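Local coordinates for protein precorrin-3 methylase (PDB 3NUT) that probably transfers a methyl group from S-adenosyl-L-methionine to a precorrin intermediate on the pathway to adenosylcobalamin, at residues A[35-40]-A[53-58]. Sequence-based numbering, arbitrary orientation.
Sequences ATDIVG and GLTLHP
His57 reaches back along strand 37-40 from its neighbour 55-58, passing Val39 and Ile38 to meet Asp37. Its CB rests 4.1 Å from Val39 CG2, and CG lies near both that methyl and Ile38 O. With CG anti to the carbonyl carbon (chi1 -53°), the imidazole lies edge-on to the neighbouring strand. CD2 comes 3.5 Å from Ile38 O, near the ring plane. NE2 donates to Asp37 OD2 at 3.0 Å and 166°, although that oxygen is less surely placed; CE1 approaches it less closely. Carboxylate and ring planes are 30° apart. An acid suits this place because Arg79 also forms a salt bridge with the carboxylate, and both neighbours would probably favour its charged form. Met74 of helix 65-76 packs on Asp37 and His57. Cut back to an alanine, His57 would keep CB against Val39 but lose the ring, probably leaving the carboxylate one donor short and a gap beside Met74.

The backbones form a parallel ladder at the margin of the five-stranded parallel sheet, where 55-58 is the chain's outermost strand and 37-40 pairs along its other edge with 80-85. Ile38 N donates to Thr55 O (2.9 Å), and Ile38 O accepts from His57 N (2.8 Å). On the opposite face, branched apolar residues suit the packing: Ile38 CB neighbours Leu56 CD1 (4.3 Å), while its CD1 reaches Leu54 CD1, just before the strand (3.9 Å). Gly40 closes the ladder through His57 O; its backbone angles would jam any CB against the preceding carbonyl oxygen.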
loop_
_atom_site.group_PDB
_atom_site.type_symbol
_atom_site.label_atom_id
_atom_site.label_comp_id
_atom_site.label_asym_id
_atom_site.label_seq_id
_atom_site.Cartn_x
_atom_site.Cartn_y
_atom_site.Cartn_z
ATOM N N ALA A 35 -17.971 -6.564 -16.948
ATOM C CA ALA A 35 -18.919 -7.171 -16.007
ATOM C C ALA A 35 -20.308 -7.398 -16.569
ATOM O O ALA A 35 -20.881 -6.471 -17.149
ATOM C CB ALA A 35 -19.045 -6.275 -14.812
ATOM N N THR A 36 -20.882 -8.600 -16.365
ATOM C CA THR A 36 -22.338 -8.779 -16.486
ATOM C C THR A 36 -22.980 -8.431 -15.154
ATOM O O THR A 36 -24.147 -8.036 -15.085
ATOM C CB THR A 36 -22.755 -10.240 -16.812
ATOM O OG1 THR A 36 -22.276 -11.131 -15.789
ATOM C CG2 THR A 36 -22.202 -10.700 -18.185
ATOM N N ASP A 37 -22.217 -8.617 -14.081
ATOM C CA ASP A 37 -22.732 -8.395 -12.768
ATOM C C ASP A 37 -21.769 -7.588 -11.875
ATOM O O ASP A 37 -20.595 -7.914 -11.767
ATOM C CB ASP A 37 -23.061 -9.739 -12.139
ATOM C CG ASP A 37 -24.126 -10.523 -12.929
ATOM O OD1 ASP A 37 -23.808 -11.178 -13.934
ATOM O OD2 ASP A 37 -25.297 -10.508 -12.525
ATOM N N ILE A 38 -22.273 -6.517 -11.255
ATOM C CA ILE A 38 -21.510 -5.821 -10.226
ATOM C C ILE A 38 -22.108 -6.031 -8.823
ATOM O O ILE A 38 -23.292 -5.849 -8.617
ATOM C CB ILE A 38 -21.236 -4.348 -10.597
ATOM C CG1 ILE A 38 -20.579 -4.300 -11.988
ATOM C CG2 ILE A 38 -20.352 -3.669 -9.525
ATOM C CD1 ILE A 38 -20.580 -2.934 -12.696
ATOM N N VAL A 39 -21.275 -6.463 -7.873
ATOM C CA VAL A 39 -21.689 -6.681 -6.491
ATOM C C VAL A 39 -20.929 -5.672 -5.627
ATOM O O VAL A 39 -19.706 -5.617 -5.692
ATOM C CB VAL A 39 -21.322 -8.132 -6.044
ATOM C CG1 VAL A 39 -21.642 -8.354 -4.550
ATOM C CG2 VAL A 39 -22.027 -9.147 -6.913
ATOM N N GLY A 40 -21.648 -4.849 -4.853
ATOM C CA GLY A 40 -21.014 -3.867 -3.964
ATOM C C GLY A 40 -21.877 -2.688 -3.564
ATOM O O GLY A 40 -23.093 -2.702 -3.698
ATOM N N GLY A 53 -27.857 -6.265 -20.574
ATOM C CA GLY A 53 -27.336 -7.387 -19.810
ATOM C C GLY A 53 -26.690 -7.071 -18.466
ATOM O O GLY A 53 -26.451 -7.992 -17.682
ATOM N N LEU A 54 -26.416 -5.785 -18.197
ATOM C CA LEU A 54 -25.738 -5.381 -16.942
ATOM C C LEU A 54 -26.680 -5.343 -15.768
ATOM O O LEU A 54 -27.717 -4.695 -15.812
ATOM C CB LEU A 54 -25.019 -4.019 -17.053
ATOM C CG LEU A 54 -24.437 -3.450 -15.748
ATOM C CD1 LEU A 54 -23.203 -4.217 -15.270
ATOM C CD2 LEU A 54 -24.118 -1.953 -15.887
ATOM N N THR A 55 -26.272 -6.001 -14.689
ATOM C CA THR A 55 -27.063 -6.026 -13.480
ATOM C C THR A 55 -26.203 -5.770 -12.230
ATOM O O THR A 55 -25.032 -6.193 -12.137
ATOM C CB THR A 55 -27.933 -7.307 -13.406
ATOM O OG1 THR A 55 -27.992 -7.772 -12.069
ATOM C CG2 THR A 55 -27.350 -8.421 -14.208
ATOM N N LEU A 56 -26.787 -5.050 -11.284
ATOM C CA LEU A 56 -26.097 -4.604 -10.072
ATOM C C LEU A 56 -26.752 -5.219 -8.852
ATOM O O LEU A 56 -27.976 -5.310 -8.793
ATOM C CB LEU A 56 -26.207 -3.091 -9.954
ATOM C CG LEU A 56 -25.168 -2.103 -10.479
ATOM C CD1 LEU A 56 -24.785 -2.358 -11.900
ATOM C CD2 LEU A 56 -25.723 -0.700 -10.282
ATOM N N HIS A 57 -25.935 -5.612 -7.872
ATOM C CA HIS A 57 -26.413 -6.318 -6.685
ATOM C C HIS A 57 -25.981 -5.520 -5.477
ATOM O O HIS A 57 -24.837 -5.606 -5.070
ATOM C CB HIS A 57 -25.840 -7.748 -6.624
ATOM C CG HIS A 57 -26.069 -8.543 -7.869
ATOM N ND1 HIS A 57 -27.084 -9.475 -7.989
ATOM C CD2 HIS A 57 -25.438 -8.521 -9.068
ATOM C CE1 HIS A 57 -27.066 -9.995 -9.199
ATOM N NE2 HIS A 57 -26.074 -9.439 -9.875
ATOM N N PRO A 58 -26.909 -4.755 -4.872
ATOM C CA PRO A 58 -26.531 -3.811 -3.793
ATOM C C PRO A 58 -26.133 -4.498 -2.475
ATOM O O PRO A 58 -26.817 -5.403 -1.998
ATOM C CB PRO A 58 -27.800 -2.958 -3.602
ATOM C CG PRO A 58 -28.715 -3.334 -4.766
ATOM C CD PRO A 58 -28.354 -4.737 -5.132
#